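Local coordinates for ABC-type branched-chain amino acid transport systems periplasmic component-like protein (Thermomonospora curvata, PDB 4N03) that probably captures fatty acids such as palmitic acid outside the membrane and delivers them to an ABC transporter, at residues Lys166-Glu177 / Leu195-Pro206; Gln249-Tyr258 / Leu271-Thr279. All blocks are in the same frame, centred on the assembly; numbering follows the deposited sequence.

Interaction 1: residues Lys166-Glu177 / Leu195-Pro206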
loop_
_atom_site.group_PDB
_atom_site.type_symbol
_atom_site.label_atom_id
_atom_site.label_comp_id
_atom_site.label_asym_id
_atom_site.label_seq_id
_atom_site.Cartn_x
_atom_site.Cartn_y
_atom_site.Cartn_z
ATOM N N LYS A 166 -11.035 23.888 10.756
ATOM C CA LYS A 166 -12.259 24.610 10.396
ATOM C C LYS A 166 -12.023 25.401 9.120
ATOM O O LYS A 166 -10.899 25.598 8.705
ATOM C CB LYS A 166 -12.666 25.531 11.515
ATOM C CG LYS A 166 -11.702 26.666 11.788
ATOM C CD LYS A 166 -12.082 27.490 13.014
ATOM C CE LYS A 166 -11.083 28.626 13.224
ATOM N NZ LYS A 166 -9.635 28.241 13.332
ATOM N N LYS A 167 -13.117 25.823 8.483
ATOM C CA LYS A 167 -13.023 26.613 7.282
ATOM C C LYS A 167 -12.080 27.790 7.485
ATOM O O LYS A 167 -12.124 28.444 8.517
ATOM C CB LYS A 167 -14.413 27.111 6.829
ATOM C CG LYS A 167 -14.433 27.934 5.555
ATOM C CD LYS A 167 -15.858 28.250 5.139
ATOM C CE LYS A 167 -15.842 28.945 3.792
ATOM N NZ LYS A 167 -17.227 29.189 3.322
ATOM N N GLY A 168 -11.204 28.036 6.517
ATOM C CA GLY A 168 -10.233 29.117 6.592
ATOM C C GLY A 168 -8.873 28.703 7.120
ATOM O O GLY A 168 -7.926 29.433 7.006
ATOM N N ASP A 169 -8.759 27.483 7.680
ATOM C CA ASP A 169 -7.494 26.970 8.225
ATOM C C ASP A 169 -6.534 26.597 7.108
ATOM O O ASP A 169 -6.888 26.501 5.927
ATOM C CB ASP A 169 -7.743 25.767 9.133
ATOM C CG ASP A 169 -8.250 26.141 10.516
ATOM O OD1 ASP A 169 -8.341 27.329 10.849
ATOM O OD2 ASP A 169 -8.516 25.157 11.267
ATOM N N LYS A 170 -5.303 26.344 7.509
ATOM C CA LYS A 170 -4.205 26.030 6.627
ATOM C C LYS A 170 -3.635 24.627 6.930
ATOM O O LYS A 170 -3.310 24.273 8.096
ATOM C CB LYS A 170 -3.078 27.043 6.805
ATOM C CG LYS A 170 -1.886 26.835 5.860
ATOM C CD LYS A 170 -0.795 27.858 6.110
ATOM C CE LYS A 170 -1.181 29.274 5.760
ATOM N NZ LYS A 170 -0.013 30.204 6.003
ATOM N N LEU A 171 -3.487 23.826 5.888
ATOM C CA LEU A 171 -2.865 22.521 5.956
ATOM C C LEU A 171 -1.464 22.622 5.437
ATOM O O LEU A 171 -1.257 23.171 4.369
ATOM C CB LEU A 171 -3.654 21.535 5.057
ATOM C CG LEU A 171 -5.169 21.482 5.232
ATOM C CD1 LEU A 171 -5.746 20.505 4.221
ATOM C CD2 LEU A 171 -5.520 21.058 6.637
ATOM N N GLY A 172 -0.496 22.050 6.158
ATOM C CA GLY A 172 0.854 21.906 5.648
ATOM C C GLY A 172 1.123 20.495 5.275
ATOM O O GLY A 172 1.091 19.640 6.171
ATOM N N HIS A 173 1.452 20.221 4.016
ATOM C CA HIS A 173 1.635 18.852 3.548
ATOM C C HIS A 173 3.062 18.640 3.119
ATOM O O HIS A 173 3.557 19.230 2.160
ATOM C CB HIS A 173 0.654 18.585 2.405
ATOM C CG HIS A 173 0.492 17.129 2.090
ATOM N ND1 HIS A 173 -0.582 16.674 1.381
ATOM C CD2 HIS A 173 1.270 16.046 2.395
ATOM C CE1 HIS A 173 -0.459 15.364 1.243
ATOM N NE2 HIS A 173 0.651 14.957 1.854
ATOM N N VAL A 174 3.769 17.812 3.887
ATOM C CA VAL A 174 5.118 17.391 3.608
ATOM C C VAL A 174 5.024 16.138 2.785
ATOM O O VAL A 174 4.386 15.157 3.248
ATOM C CB VAL A 174 5.882 17.109 4.929
ATOM C CG1 VAL A 174 7.280 16.572 4.644
ATOM C CG2 VAL A 174 5.966 18.349 5.812
ATOM N N TYR A 175 5.632 16.071 1.594
ATOM C CA TYR A 175 5.345 14.953 0.694
ATOM C C TYR A 175 6.552 14.531 -0.084
ATOM O O TYR A 175 7.304 15.403 -0.614
ATOM C CB TYR A 175 4.148 15.357 -0.248
ATOM C CG TYR A 175 4.489 16.437 -1.264
ATOM C CD1 TYR A 175 4.459 17.782 -0.943
ATOM C CD2 TYR A 175 4.908 16.073 -2.527
ATOM C CE1 TYR A 175 4.843 18.758 -1.891
ATOM C CE2 TYR A 175 5.276 17.056 -3.464
ATOM C CZ TYR A 175 5.257 18.374 -3.131
ATOM O OH TYR A 175 5.687 19.327 -4.069
ATOM N N PHE A 176 6.707 13.227 -0.309
ATOM C CA PHE A 176 7.691 12.708 -1.204
ATOM C C PHE A 176 7.335 13.180 -2.622
ATOM O O PHE A 176 6.284 12.887 -3.151
ATOM C CB PHE A 176 7.714 11.181 -1.196
ATOM C CG PHE A 176 8.446 10.485 -0.072
ATOM C CD1 PHE A 176 9.178 11.131 0.866
ATOM C CD2 PHE A 176 8.403 9.106 -0.023
ATOM C CE1 PHE A 176 9.869 10.419 1.846
ATOM C CE2 PHE A 176 9.066 8.374 0.957
ATOM C CZ PHE A 176 9.775 9.040 1.884
ATOM N N GLU A 177 8.271 13.853 -3.270
ATOM C CA GLU A 177 8.093 14.330 -4.626
ATOM C C GLU A 177 7.730 13.172 -5.560
ATOM O O GLU A 177 8.232 12.038 -5.438
ATOM C CB GLU A 177 9.378 15.069 -5.084
ATOM C CG GLU A 177 10.634 14.205 -5.138
ATOM C CD GLU A 177 11.861 14.795 -5.798
ATOM O OE1 GLU A 177 11.975 16.002 -5.963
ATOM O OE2 GLU A 177 12.740 13.993 -6.172
ATOM N N LEU A 195 -13.455 22.771 0.606
ATOM C CA LEU A 195 -13.764 23.072 1.990
ATOM C C LEU A 195 -13.344 24.439 2.444
ATOM O O LEU A 195 -13.655 24.793 3.581
ATOM C CB LEU A 195 -13.162 22.021 2.906
ATOM C CG LEU A 195 -13.683 20.582 2.710
ATOM C CD1 LEU A 195 -12.856 19.581 3.490
ATOM C CD2 LEU A 195 -15.158 20.463 3.065
ATOM N N GLY A 196 -12.639 25.204 1.610
ATOM C CA GLY A 196 -12.239 26.541 2.027
ATOM C C GLY A 196 -11.021 26.589 2.917
ATOM O O GLY A 196 -10.964 27.406 3.814
ATOM N N LEU A 197 -10.028 25.771 2.579
ATOM C CA LEU A 197 -8.769 25.669 3.319
ATOM C C LEU A 197 -7.622 26.132 2.452
ATOM O O LEU A 197 -7.710 26.070 1.230
ATOM C CB LEU A 197 -8.481 24.251 3.804
ATOM C CG LEU A 197 -9.634 23.570 4.564
ATOM C CD1 LEU A 197 -9.397 22.091 4.656
ATOM C CD2 LEU A 197 -9.709 24.117 5.977
ATOM N N GLU A 198 -6.557 26.608 3.055
ATOM C CA GLU A 198 -5.320 26.920 2.357
ATOM C C GLU A 198 -4.349 25.736 2.495
ATOM O O GLU A 198 -4.465 24.918 3.439
ATOM C CB GLU A 198 -4.665 28.170 2.998
ATOM C CG GLU A 198 -5.483 29.467 2.934
ATOM C CD GLU A 198 -4.701 30.652 3.509
ATOM O OE1 GLU A 198 -3.454 30.664 3.366
ATOM O OE2 GLU A 198 -5.331 31.582 4.059
ATOM N N VAL A 199 -3.408 25.593 1.578
ATOM C CA VAL A 199 -2.401 24.530 1.628
ATOM C C VAL A 199 -1.006 25.112 1.484
ATOM O O VAL A 199 -0.773 25.922 0.581
ATOM C CB VAL A 199 -2.600 23.460 0.520
ATOM C CG1 VAL A 199 -1.624 22.304 0.653
ATOM C CG2 VAL A 199 -4.012 22.916 0.584
ATOM N N PHE A 200 -0.104 24.714 2.350
ATOM C CA PHE A 200 1.298 25.023 2.284
ATOM C C PHE A 200 2.009 23.714 1.949
ATOM O O PHE A 200 1.856 22.691 2.667
ATOM C CB PHE A 200 1.791 25.576 3.632
ATOM C CG PHE A 200 3.270 25.742 3.736
ATOM C CD1 PHE A 200 3.954 26.482 2.847
ATOM C CD2 PHE A 200 3.961 25.117 4.755
ATOM C CE1 PHE A 200 5.324 26.623 2.924
ATOM C CE2 PHE A 200 5.313 25.277 4.886
ATOM C CZ PHE A 200 5.997 26.037 3.955
ATOM N N GLU A 201 2.757 23.701 0.870
ATOM C CA GLU A 201 3.343 22.489 0.308
ATOM C C GLU A 201 4.847 22.389 0.563
ATOM O O GLU A 201 5.572 23.368 0.340
ATOM C CB GLU A 201 3.130 22.522 -1.221
ATOM C CG GLU A 201 1.693 22.691 -1.635
ATOM C CD GLU A 201 1.437 22.629 -3.139
ATOM O OE1 GLU A 201 2.318 22.157 -3.872
ATOM O OE2 GLU A 201 0.322 23.083 -3.486
ATOM N N LEU A 202 5.332 21.230 1.014
ATOM C CA LEU A 202 6.740 21.040 1.357
ATOM C C LEU A 202 7.229 19.785 0.701
ATOM O O LEU A 202 7.113 18.687 1.305
ATOM C CB LEU A 202 6.908 20.985 2.885
ATOM C CG LEU A 202 6.823 22.292 3.652
ATOM C CD1 LEU A 202 6.949 22.101 5.131
ATOM C CD2 LEU A 202 8.003 23.200 3.292
ATOM N N PRO A 203 7.809 19.815 -0.471
ATOM C CA PRO A 203 8.340 18.617 -1.093
ATOM C C PRO A 203 9.618 18.127 -0.409
ATOM O O PRO A 203 10.453 18.927 0.000
ATOM C CB PRO A 203 8.678 19.053 -2.510
ATOM C CG PRO A 203 8.896 20.512 -2.388
ATOM C CD PRO A 203 7.943 21.000 -1.346
ATOM N N ILE A 204 9.754 16.808 -0.292
ATOM C CA ILE A 204 10.935 16.161 0.282
ATOM C C ILE A 204 11.265 14.972 -0.608
ATOM O O ILE A 204 10.526 14.544 -1.467
ATOM C CB ILE A 204 10.795 15.782 1.754
ATOM C CG1 ILE A 204 9.634 14.833 1.960
ATOM C CG2 ILE A 204 10.646 16.998 2.647
ATOM C CD1 ILE A 204 9.719 13.988 3.204
ATOM N N LYS A 205 12.421 14.419 -0.349
ATOM C CA LYS A 205 12.869 13.170 -0.975
ATOM C C LYS A 205 13.008 12.071 0.090
ATOM O O LYS A 205 13.172 12.369 1.253
ATOM C CB LYS A 205 14.216 13.410 -1.662
ATOM C CG LYS A 205 14.126 14.386 -2.855
ATOM C CD LYS A 205 15.485 14.645 -3.549
ATOM C CE LYS A 205 15.420 15.560 -4.813
ATOM N NZ LYS A 205 14.624 16.854 -4.819
ATOM N N PRO A 206 13.005 10.801 -0.338
ATOM C CA PRO A 206 13.123 9.711 0.622
ATOM C C PRO A 206 14.437 9.694 1.383
ATOM O O PRO A 206 14.493 9.180 2.492
ATOM C CB PRO A 206 12.948 8.480 -0.258
ATOM C CG PRO A 206 12.187 8.950 -1.432
ATOM C CD PRO A 206 12.701 10.304 -1.683
HETATM O O HOH W 1 -8.136 31.606 5.277
HETATM O O HOH W 2 -1.705 32.465 4.885
HETATM O O HOH W 3 5.017 21.821 -4.006
#
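Strand 170-176 and strand 198-204 run parallel, their axes 4.5 Å apart at the closest and 21° from each other. The ladder alternates sides, from E198 N on D169 O to E177 N on I204 O. Before the first bridge, G168 N, in the type II turn K166-D169, bonds G196 O at 2.8 Å. The two strands and helix 179-195 between them form a right-handed beta-alpha-beta unit of a Rossmann-like lobe, and strand 198-204 is the outermost strand on its side of the sheet.

L171, Y175 and V199 lie on the face covered by helix 179-195. On this face the Y175 ring lies over P203, with P203 CA 3.8 Å from the ring centroid in a CH-pi contact. The ring is put there by a chi1 of 69°, which sets CG between the backbone N and the carbonyl carbon. Its OH shares a water with E201 OE1; E201 OE2 is held by K189. On the other face, V174 CG1 touches I204 CD1 at 3.8 Å. That same I204 CD1 lies at the edge of the F176 ring. P206 CG sits over the centre of this ring, 3.9 Å from the centroid.

At the exposed end of the ladder, K205 NZ forms a salt bridge with E177 OE1 at 3.0 Å in the E177 conformer given. At the start, a water links K170 NZ to E198 OE1, while K170 NZ makes its salt bridge to E221.

Water thus joins K170 to E198 and Y175 to E201, while K205 bonds E177 directly. V174 and L202 pack on helix 212-220, L171 and V199 on helix 179-195. The backbone bonds fix the register, and the apolar groups seal the two faces.

Interaction 2: residues Gln249-Tyr258 / Leu271-Thr279. With PLM (palmitic acid), chain B.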
loop_
_atom_site.group_PDB
_atom_site.type_symbol
_atom_site.label_atom_id
_atom_site.label_comp_id
_atom_site.label_asym_id
_atom_site.label_seq_id
_atom_site.Cartn_x
_atom_site.Cartn_y
_atom_site.Cartn_z
ATOM N N GLN A 249 -0.696 20.859 16.577
ATOM C CA GLN A 249 -1.510 20.529 15.405
ATOM C C GLN A 249 -1.629 19.035 15.236
ATOM O O GLN A 249 -0.631 18.315 15.416
ATOM C CB GLN A 249 -0.858 21.111 14.161
ATOM C CG GLN A 249 -0.788 22.636 14.074
ATOM C CD GLN A 249 0.447 23.262 14.667
ATOM O OE1 GLN A 249 1.063 22.692 15.569
ATOM N NE2 GLN A 249 0.848 24.405 14.153
ATOM N N PRO A 250 -2.759 18.535 14.807
ATOM C CA PRO A 250 -2.811 17.116 14.457
ATOM C C PRO A 250 -1.937 16.813 13.250
ATOM O O PRO A 250 -1.757 17.675 12.358
ATOM C CB PRO A 250 -4.290 16.921 14.121
ATOM C CG PRO A 250 -4.705 18.218 13.554
ATOM C CD PRO A 250 -3.997 19.231 14.426
ATOM N N ILE A 251 -1.419 15.585 13.213
ATOM C CA ILE A 251 -0.683 15.039 12.102
ATOM C C ILE A 251 -1.479 13.955 11.444
ATOM O O ILE A 251 -1.975 13.058 12.135
ATOM C CB ILE A 251 0.714 14.515 12.529
ATOM C CG1 ILE A 251 1.565 15.644 13.107
ATOM C CG2 ILE A 251 1.416 13.885 11.366
ATOM C CD1 ILE A 251 2.783 15.184 13.881
ATOM N N LEU A 252 -1.636 14.009 10.127
ATOM C CA LEU A 252 -2.333 13.007 9.341
ATOM C C LEU A 252 -1.407 12.489 8.284
ATOM O O LEU A 252 -0.941 13.254 7.433
ATOM C CB LEU A 252 -3.583 13.624 8.697
ATOM C CG LEU A 252 -4.386 12.713 7.774
ATOM C CD1 LEU A 252 -5.015 11.576 8.555
ATOM C CD2 LEU A 252 -5.387 13.522 6.980
ATOM N N GLY A 253 -1.099 11.201 8.302
ATOM C CA GLY A 253 -0.213 10.576 7.370
ATOM C C GLY A 253 -0.886 9.695 6.365
ATOM O O GLY A 253 -1.954 9.147 6.623
ATOM N N SER A 254 -0.221 9.515 5.235
ATOM C CA SER A 254 -0.578 8.515 4.284
ATOM C C SER A 254 -0.233 7.118 4.887
ATOM O O SER A 254 0.394 6.993 5.921
ATOM C CB SER A 254 0.139 8.735 2.966
ATOM O OG SER A 254 -0.227 9.958 2.343
ATOM N N ASN A 255 -0.655 6.086 4.163
ATOM C CA ASN A 255 -0.747 4.765 4.786
ATOM C C ASN A 255 0.550 4.129 5.205
ATOM O O ASN A 255 0.547 3.210 6.029
ATOM C CB ASN A 255 -1.596 3.796 3.951
ATOM C CG ASN A 255 -0.986 3.433 2.614
ATOM O OD1 ASN A 255 0.216 3.316 2.500
ATOM N ND2 ASN A 255 -1.840 3.205 1.614
ATOM N N SER A 256 1.677 4.605 4.694
ATOM C CA SER A 256 2.982 4.006 4.963
ATOM C C SER A 256 3.851 4.869 5.843
ATOM O O SER A 256 5.029 4.525 6.080
ATOM C CB SER A 256 3.723 3.685 3.677
ATOM O OG SER A 256 4.069 4.876 2.994
ATOM N N ALA A 257 3.318 5.944 6.396
ATOM C CA ALA A 257 4.085 6.901 7.196
ATOM C C ALA A 257 4.161 6.455 8.672
ATOM O O ALA A 257 3.945 7.263 9.572
ATOM C CB ALA A 257 3.511 8.309 7.061
ATOM N N TYR A 258 4.449 5.177 8.918
ATOM C CA TYR A 258 4.451 4.564 10.253
ATOM C C TYR A 258 4.888 3.128 10.126
ATOM O O TYR A 258 4.544 2.450 9.199
ATOM C CB TYR A 258 3.039 4.627 10.860
ATOM C CG TYR A 258 2.958 3.897 12.144
ATOM C CD1 TYR A 258 3.603 4.393 13.265
ATOM C CD2 TYR A 258 2.226 2.738 12.290
ATOM C CE1 TYR A 258 3.583 3.671 14.470
ATOM C CE2 TYR A 258 2.182 2.051 13.502
ATOM C CZ TYR A 258 2.846 2.544 14.581
ATOM O OH TYR A 258 2.823 1.885 15.806
ATOM N N LEU A 271 3.834 9.649 18.616
ATOM C CA LEU A 271 3.082 8.858 17.675
ATOM C C LEU A 271 1.784 8.332 18.261
ATOM O O LEU A 271 0.833 8.090 17.522
ATOM C CB LEU A 271 3.923 7.699 17.124
ATOM C CG LEU A 271 5.151 8.180 16.345
ATOM C CD1 LEU A 271 6.066 6.992 16.147
ATOM C CD2 LEU A 271 4.757 8.878 15.028
ATOM N N VAL A 272 1.693 8.140 19.590
ATOM C CA VAL A 272 0.513 7.504 20.197
ATOM C C VAL A 272 -0.555 8.477 20.652
ATOM O O VAL A 272 -1.600 8.071 21.148
ATOM C CB VAL A 272 0.891 6.534 21.326
ATOM C CG1 VAL A 272 1.752 5.390 20.802
ATOM C CG2 VAL A 272 1.517 7.272 22.487
ATOM N N GLU A 273 -0.297 9.762 20.443
ATOM C CA GLU A 273 -1.341 10.789 20.513
ATOM C C GLU A 273 -1.109 11.837 19.446
ATOM O O GLU A 273 0.021 12.166 19.180
ATOM C CB GLU A 273 -1.425 11.481 21.872
ATOM C CG GLU A 273 -0.224 12.245 22.276
ATOM C CD GLU A 273 -0.418 13.065 23.558
ATOM O OE1 GLU A 273 -1.421 13.789 23.701
ATOM O OE2 GLU A 273 0.493 13.039 24.407
ATOM N N GLY A 274 -2.189 12.309 18.847
ATOM C CA GLY A 274 -2.123 13.401 17.877
ATOM C C GLY A 274 -1.634 13.045 16.501
ATOM O O GLY A 274 -1.435 13.977 15.704
ATOM N N PHE A 275 -1.515 11.771 16.203
ATOM C CA PHE A 275 -0.946 11.267 14.966
ATOM C C PHE A 275 -1.865 10.197 14.400
ATOM O O PHE A 275 -2.143 9.157 15.050
ATOM C CB PHE A 275 0.455 10.699 15.248
ATOM C CG PHE A 275 1.195 10.245 14.036
ATOM C CD1 PHE A 275 0.979 9.003 13.521
ATOM C CD2 PHE A 275 2.150 11.026 13.427
ATOM C CE1 PHE A 275 1.639 8.542 12.432
ATOM C CE2 PHE A 275 2.823 10.563 12.326
ATOM C CZ PHE A 275 2.558 9.337 11.792
ATOM N N PHE A 276 -2.399 10.468 13.210
ATOM C CA PHE A 276 -3.372 9.621 12.597
ATOM C C PHE A 276 -2.908 9.215 11.207
ATOM O O PHE A 276 -2.191 9.979 10.555
ATOM C CB PHE A 276 -4.719 10.382 12.530
ATOM C CG PHE A 276 -5.179 10.875 13.864
ATOM C CD1 PHE A 276 -5.769 9.982 14.750
ATOM C CD2 PHE A 276 -4.976 12.155 14.264
ATOM C CE1 PHE A 276 -6.178 10.385 15.991
ATOM C CE2 PHE A 276 -5.356 12.573 15.516
ATOM C CZ PHE A 276 -5.966 11.682 16.383
ATOM N N ILE A 277 -3.359 8.075 10.730
ATOM C CA ILE A 277 -3.015 7.537 9.433
ATOM C C ILE A 277 -4.277 7.206 8.667
ATOM O O ILE A 277 -5.178 6.536 9.167
ATOM C CB ILE A 277 -2.155 6.257 9.561
ATOM C CG1 ILE A 277 -0.799 6.523 10.236
ATOM C CG2 ILE A 277 -1.945 5.574 8.213
ATOM C CD1 ILE A 277 0.164 7.354 9.384
ATOM N N ALA A 278 -4.364 7.726 7.438
ATOM C CA ALA A 278 -5.457 7.417 6.517
ATOM C C ALA A 278 -5.022 6.240 5.655
ATOM O O ALA A 278 -3.989 6.282 5.029
ATOM C CB ALA A 278 -5.755 8.601 5.646
ATOM N N THR A 279 -5.799 5.149 5.705
ATOM C CA THR A 279 -5.432 3.947 5.001
ATOM C C THR A 279 -6.654 3.126 4.659
ATOM O O THR A 279 -7.580 3.039 5.471
ATOM C CB THR A 279 -4.485 3.082 5.873
ATOM O OG1 THR A 279 -4.205 1.879 5.163
ATOM C CG2 THR A 279 -5.047 2.769 7.248
HETATM C C1 PLM B . 4.871 4.633 -2.497
HETATM O O1 PLM B . 3.718 4.560 -2.997
HETATM O O2 PLM B . 5.922 4.791 -3.154
HETATM C C2 PLM B . 5.026 4.341 -1.022
HETATM C C3 PLM B . 5.050 2.760 -0.853
HETATM C C4 PLM B . 4.980 2.317 0.591
HETATM C C5 PLM B . 5.067 0.837 0.745
HETATM C C6 PLM B . 4.907 0.235 2.157
HETATM C C7 PLM B . 3.449 -0.120 2.419
HETATM C C8 PLM B . 3.118 -0.539 3.825
HETATM C C9 PLM B . 1.756 -1.182 4.010
HETATM C CA PLM B . 0.606 -0.203 4.342
HETATM C CB PLM B . -0.759 -0.986 4.192
HETATM C CC PLM B . -1.746 -0.229 3.255
HETATM C CD PLM B . -2.816 -1.103 2.636
HETATM C CE PLM B . -3.791 -0.428 1.680
HETATM C CF PLM B . -4.363 -1.445 0.681
HETATM C CG PLM B . -5.571 -2.216 1.183
HETATM O O HOH W 4 -2.990 6.949 2.511
#
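L271 CD1 comes to the edge of the Y258 ring, while L271 CD2 lies over the centre of the F275 ring. G274 follows with positive phi; its O accepts I251 N at 3.0 Å and opens the parallel ladder. With chi1 at -175°, the F275 ring swings away from its own N and spans from I251 to A257. CD2 touches I251 CG2 at 3.6 Å, while CZ meets A257 O at 3.3 Å, with that oxygen in the ring plane. A257 O is buried and has no hydrogen-bond partner in the model.

F276 turns to the other face. Its N bonds I251 O and its O takes G253 N, both at 2.8 Å; its ring meets W158 edge-to-face. Strands 251-253 and 275-279 are neighbours in the mixed sheet of one lobe of a periplasmic binding protein, joined by a crossover that includes the short helix 268-271.

In the conformer given, I277 packs its CG2 on N255 CA at 3.7 Å, and its CD1 lies close to S254 O. G253 has no side chain to compete with this CD1. A278 N closes the ladder on G253 O. A water accepts weakly from N255 N and donates to A278 O. At T279, OG1 touches N255 CB at 3.5 Å and bonds G281 N; it also lies 3.8 Å from palmitic acid CC.

In the fold
Interactions 1 and 2 belong to the same mixed sheet. Strand 225-229 lies between them, paired with strand 170-176 on one side and strand 251-253 on the other. The centres of the two contacts are about 14 Å apart and their nearest atoms about 5 Å, with no direct touch. S229 joins them indirectly: its OG bonds both H173 NE2 and S254 OG. Both contacts approach the palmitic acid at the C-terminal ends of their strands. N255, S256 and T279 of interaction 2 touch its chain, whereas the F176 side chain of interaction 1 stays about 6 Å away. Y84, S109 and Y148 hydrogen-bond the fatty acid.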